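PDB 3NGF: AP endonuclease, family 2, which probably interconverts hydroxypyruvate and tartronate semialdehyde, as a manganese-binding TIM-barrel isomerase of the hyi family, although it is named an AP endonuclease. Local coordinates for residues Asn21-Pro24 and Phe25-Phe29; Ala83-Gly86 and Arg87-Glu90. All coordinates share one frame; numbering follows the deposited sequence. Where two conformers were deposited one is given.

Contact 1. Residues Asn21-Pro24 and Phe25-Phe29; sequences NEVP and FLERF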
loop_
_atom_site.group_PDB
_atom_site.type_symbol
_atom_site.label_atom_id
_atom_site.label_comp_id
_atom_site.label_asym_id
_atom_site.label_seq_id
_atom_site.Cartn_x
_atom_site.Cartn_y
_atom_site.Cartn_z
ATOM N N ASN A 21 -5.928 -14.388 -8.811
ATOM C CA ASN A 21 -5.513 -15.568 -8.044
ATOM C C ASN A 21 -5.970 -16.878 -8.691
ATOM O O ASN A 21 -5.707 -17.976 -8.177
ATOM C CB ASN A 21 -6.009 -15.503 -6.598
ATOM C CG ASN A 21 -5.212 -14.567 -5.726
ATOM O OD1 ASN A 21 -4.552 -13.601 -6.186
ATOM N ND2 ASN A 21 -5.267 -14.842 -4.422
ATOM N N GLU A 22 -6.638 -16.764 -9.835
ATOM C CA GLU A 22 -6.977 -17.919 -10.658
ATOM C C GLU A 22 -5.719 -18.581 -11.216
ATOM O O GLU A 22 -5.759 -19.756 -11.608
ATOM C CB GLU A 22 -7.897 -17.513 -11.813
ATOM C CG GLU A 22 -9.309 -17.071 -11.397
ATOM C CD GLU A 22 -9.456 -15.581 -10.960
ATOM O OE1 GLU A 22 -8.566 -14.746 -11.153
ATOM O OE2 GLU A 22 -10.521 -15.242 -10.418
ATOM N N VAL A 23 -4.611 -17.835 -11.255
ATOM C CA VAL A 23 -3.329 -18.361 -11.727
ATOM C C VAL A 23 -2.240 -18.111 -10.676
ATOM O O VAL A 23 -2.414 -17.249 -9.806
ATOM C CB VAL A 23 -2.928 -17.770 -13.107
ATOM C CG1 VAL A 23 -3.999 -18.111 -14.170
ATOM C CG2 VAL A 23 -2.670 -16.259 -13.030
ATOM N N PRO A 24 -1.117 -18.858 -10.753
ATOM C CA PRO A 24 0.008 -18.608 -9.839
ATOM C C PRO A 24 0.618 -17.221 -10.062
ATOM O O PRO A 24 0.441 -16.617 -11.118
ATOM C CB PRO A 24 1.019 -19.719 -10.197
ATOM C CG PRO A 24 0.278 -20.712 -11.022
ATOM C CD PRO A 24 -0.791 -19.917 -11.726
ATOM N N PHE A 25 1.321 -16.732 -9.052
ATOM C CA PHE A 25 1.797 -15.358 -8.987
ATOM C C PHE A 25 2.505 -14.868 -10.251
ATOM O O PHE A 25 2.160 -13.820 -10.798
ATOM C CB PHE A 25 2.725 -15.221 -7.782
ATOM C CG PHE A 25 3.322 -13.831 -7.607
ATOM C CD1 PHE A 25 2.536 -12.750 -7.236
ATOM C CD2 PHE A 25 4.684 -13.629 -7.786
ATOM C CE1 PHE A 25 3.091 -11.490 -7.063
ATOM C CE2 PHE A 25 5.240 -12.380 -7.616
ATOM C CZ PHE A 25 4.425 -11.301 -7.256
ATOM N N LEU A 26 3.458 -15.641 -10.749
ATOM C CA LEU A 26 4.235 -15.167 -11.903
ATOM C C LEU A 26 3.380 -14.959 -13.165
ATOM O O LEU A 26 3.704 -14.095 -13.992
ATOM C CB LEU A 26 5.425 -16.056 -12.174
ATOM C CG LEU A 26 6.528 -16.043 -11.099
ATOM C CD1 LEU A 26 7.696 -16.921 -11.502
ATOM C CD2 LEU A 26 7.048 -14.612 -10.830
ATOM N N GLU A 27 2.306 -15.731 -13.290
ATOM C CA GLU A 27 1.397 -15.639 -14.430
ATOM C C GLU A 27 0.472 -14.402 -14.354
ATOM O O GLU A 27 -0.155 -14.026 -15.356
ATOM C CB GLU A 27 0.571 -16.939 -14.543
ATOM C CG GLU A 27 1.369 -18.138 -15.110
ATOM C CD GLU A 27 0.667 -19.489 -15.013
ATOM O OE1 GLU A 27 1.368 -20.506 -14.753
ATOM O OE2 GLU A 27 -0.575 -19.533 -15.196
ATOM N N ARG A 28 0.400 -13.766 -13.183
ATOM C CA ARG A 28 -0.535 -12.643 -12.950
ATOM C C ARG A 28 -0.121 -11.363 -13.670
ATOM O O ARG A 28 -0.963 -10.536 -14.007
ATOM C CB ARG A 28 -0.722 -12.385 -11.438
ATOM C CG ARG A 28 -1.257 -13.646 -10.738
ATOM C CD ARG A 28 -1.535 -13.477 -9.249
ATOM N NE ARG A 28 -1.763 -14.784 -8.656
ATOM C CZ ARG A 28 -1.544 -15.106 -7.396
ATOM N NH1 ARG A 28 -1.149 -14.175 -6.513
ATOM N NH2 ARG A 28 -1.779 -16.350 -7.001
ATOM N N PHE A 29 1.190 -11.206 -13.911
ATOM C CA PHE A 29 1.703 -10.020 -14.589
ATOM C C PHE A 29 1.134 -9.895 -16.005
ATOM O O PHE A 29 0.576 -8.847 -16.370
ATOM C CB PHE A 29 3.233 -10.022 -14.613
ATOM C CG PHE A 29 3.864 -9.904 -13.238
ATOM C CD1 PHE A 29 4.254 -8.671 -12.748
ATOM C CD2 PHE A 29 4.064 -11.030 -12.455
ATOM C CE1 PHE A 29 4.834 -8.555 -11.495
ATOM C CE2 PHE A 29 4.638 -10.935 -11.200
ATOM C CZ PHE A 29 5.007 -9.686 -10.710
#

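Contact 2. Residues Ala83-Gly86 and Arg87-Glu90; sequences AISG and REQE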
loop_
_atom_site.group_PDB
_atom_site.type_symbol
_atom_site.label_atom_id
_atom_site.label_comp_id
_atom_site.label_asym_id
_atom_site.label_seq_id
_atom_site.Cartn_x
_atom_site.Cartn_y
_atom_site.Cartn_z
ATOM N N ALA A 83 6.999 -0.440 14.666
ATOM C CA ALA A 83 6.621 0.173 15.953
ATOM C C ALA A 83 6.922 -0.698 17.172
ATOM O O ALA A 83 6.376 -0.444 18.236
ATOM C CB ALA A 83 5.112 0.569 15.953
ATOM N N ILE A 84 7.768 -1.717 17.033
ATOM C CA ILE A 84 8.030 -2.645 18.145
ATOM C C ILE A 84 9.436 -2.463 18.696
ATOM O O ILE A 84 10.425 -2.860 18.071
ATOM C CB ILE A 84 7.800 -4.110 17.724
ATOM C CG1 ILE A 84 6.327 -4.314 17.317
ATOM C CG2 ILE A 84 8.154 -5.064 18.847
ATOM C CD1 ILE A 84 5.972 -5.753 16.889
ATOM N N SER A 85 9.523 -1.868 19.884
ATOM C CA SER A 85 10.813 -1.628 20.521
ATOM C C SER A 85 11.610 -2.915 20.626
ATOM O O SER A 85 11.061 -3.977 20.956
ATOM C CB SER A 85 10.629 -1.033 21.912
ATOM O OG SER A 85 11.892 -0.775 22.506
ATOM N N GLY A 86 12.903 -2.819 20.332
ATOM C CA GLY A 86 13.797 -3.969 20.407
ATOM C C GLY A 86 14.053 -4.696 19.103
ATOM O O GLY A 86 14.988 -5.497 19.038
ATOM N N ARG A 87 13.242 -4.420 18.067
ATOM C CA ARG A 87 13.412 -5.045 16.764
ATOM C C ARG A 87 14.031 -4.102 15.725
ATOM O O ARG A 87 13.910 -4.319 14.534
ATOM C CB ARG A 87 12.069 -5.613 16.305
ATOM C CG ARG A 87 11.605 -6.687 17.293
ATOM C CD ARG A 87 10.359 -7.368 16.862
ATOM N NE ARG A 87 10.540 -8.218 15.690
ATOM C CZ ARG A 87 9.569 -8.980 15.205
ATOM N NH1 ARG A 87 8.386 -9.009 15.823
ATOM N NH2 ARG A 87 9.775 -9.715 14.114
ATOM N N GLU A 88 14.743 -3.087 16.195
ATOM C CA GLU A 88 15.251 -2.052 15.318
ATOM C C GLU A 88 16.313 -2.548 14.334
ATOM O O GLU A 88 16.256 -2.191 13.155
ATOM C CB GLU A 88 15.778 -0.853 16.120
ATOM C CG GLU A 88 14.724 -0.157 16.948
ATOM C CD GLU A 88 14.634 -0.679 18.395
ATOM O OE1 GLU A 88 15.264 -1.710 18.740
ATOM O OE2 GLU A 88 13.926 -0.026 19.193
ATOM N N GLN A 89 17.271 -3.360 14.798
ATOM C CA GLN A 89 18.315 -3.854 13.890
ATOM C C GLN A 89 17.661 -4.729 12.829
ATOM O O GLN A 89 17.993 -4.639 11.648
ATOM C CB GLN A 89 19.394 -4.637 14.621
ATOM C CG GLN A 89 20.541 -5.021 13.729
ATOM C CD GLN A 89 21.383 -3.838 13.287
ATOM O OE1 GLN A 89 22.053 -3.216 14.104
ATOM N NE2 GLN A 89 21.373 -3.542 11.982
ATOM N N GLU A 90 16.713 -5.552 13.254
ATOM C CA GLU A 90 15.913 -6.354 12.329
ATOM C C GLU A 90 15.196 -5.489 11.284
ATOM O O GLU A 90 15.281 -5.736 10.075
ATOM C CB GLU A 90 14.888 -7.172 13.113
ATOM C CG GLU A 90 14.107 -8.152 12.265
ATOM C CD GLU A 90 13.025 -8.873 13.062
ATOM O OE1 GLU A 90 13.023 -8.758 14.327
ATOM O OE2 GLU A 90 12.208 -9.575 12.415
HETATM O O HOH W 1 16.632 -6.456 16.120
HETATM O O HOH W 2 17.716 -4.164 17.558
#

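Contact 1. Residues Asn21-Pro24 and Phe25-Phe29
Glu27 N donates to Pro24 O at 3.0 Å, reaching the carbonyl from above its plane, and one residue on Arg28 N donates to Phe25 O, as the chain begins to coil where the loop after strand 11-15 gives way to helix 25-34. Proline, with phi fixed by its ring and no N-H to offer, suits the lead into a helix. Arg28 turns back over this entrance. Its chain is extended from CG to NE, and CG sits anti to its own carbonyl carbon (chi1 -59°), which carries the guanidinium beside the loop. There NE, 2.8 Å from Val23 O, and NH2, 3.0 Å from the same Val23 O, grip this one atom side-on, with the oxygen close to the guanidinium plane. The amide of Asn21 stacks on one guanidinium face, planes 24° apart, while the backbone N of Phe25 lies over the opposite face, toward its rim. On the aliphatic side, branched Val23 gives the stems a surface: its CG2 touches Glu27 CB at 3.6 Å and Arg28 CG at 3.8 Å. Since Arg28 NH1 hydrogen-bonds to Leu16 O, a single guanidinium ties two loop carbonyls to the helix; its bonds to Val23 O should restrict its rotation.

Contact 2. Residues Ala83-Gly86 and Arg87-Glu90
Arg87, at the N-cap of helix 88-104, closes a type II beta turn that begins at Ile84: Arg87 N lies 3.2 Å from Ile84 O in a fairly straight hydrogen bond. Gly86 holds the third position of the turn with a phi of 97°, where a side chain would jam against the preceding carbonyl oxygen, so glycine suits the place. The aliphatic part of Arg87 runs beside Ile84 in the same direction, its CD 3.8 Å from Ile84 CG2; a long chain with an aliphatic stem and a charged end fits a partly exposed site like this one. The bend at chi3 (69°) turns the guanidinium to Glu90.

Glu88 instead folds back over the turn, bent at chi2 (93°). Gly86 N points almost straight at Glu88 OE2, 3.2 Å away and above the carboxylate plane, and makes a weak second bond to OE1 of the same carboxylate. The Glu88 side chain also touches Thr128 and Asn132 of helix 122-140.

Gln89 enters through its backbone: Gln89 N gives its hydrogen to a water at 2.9 Å, which donates weakly to Gly86 O. Glu90 N does likewise through a second water, 3.0 Å away.

Both oxygens of Glu90 lie close to the guanidinium plane of Arg87, but the carboxylate is tilted against it: Arg87 NE comes to Glu90 OE1 from above the carboxylate plane at 2.9 Å, and Arg87 NH2 pairs with Glu90 OE2 at 3.0 Å. That NH2 also forms a salt bridge with Glu78. Glutamates at both 88 and 90 probably interact favourably with the helix dipole at this amino-terminal end. The turn bond, the Glu88 carboxylate and Glu78 fasten the helix start to its loop; the waters add weak bridges, and Glu90 holds the guanidinium in place.

Overall arrangement
Both contacts are surface junctions at which a loop following a barrel strand enters the next helix: contact 1 joins strand 11-15 to helix 25-34, and contact 2 joins strand 63-68 to helix 88-104. They do not touch; their centres are 34 Å apart and their nearest atoms about 21 Å. Contact 1 is the one near the catalytic side. The side chain of Asn21 is about 10 Å from that of Glu247, a manganese ligand and predicted proton donor/acceptor, and the side chain of Phe25, against Phe42 and Phe48, is about 4 Å from a bound glycerol. Contact 2 lies away from the metal site, beside helix 122-140.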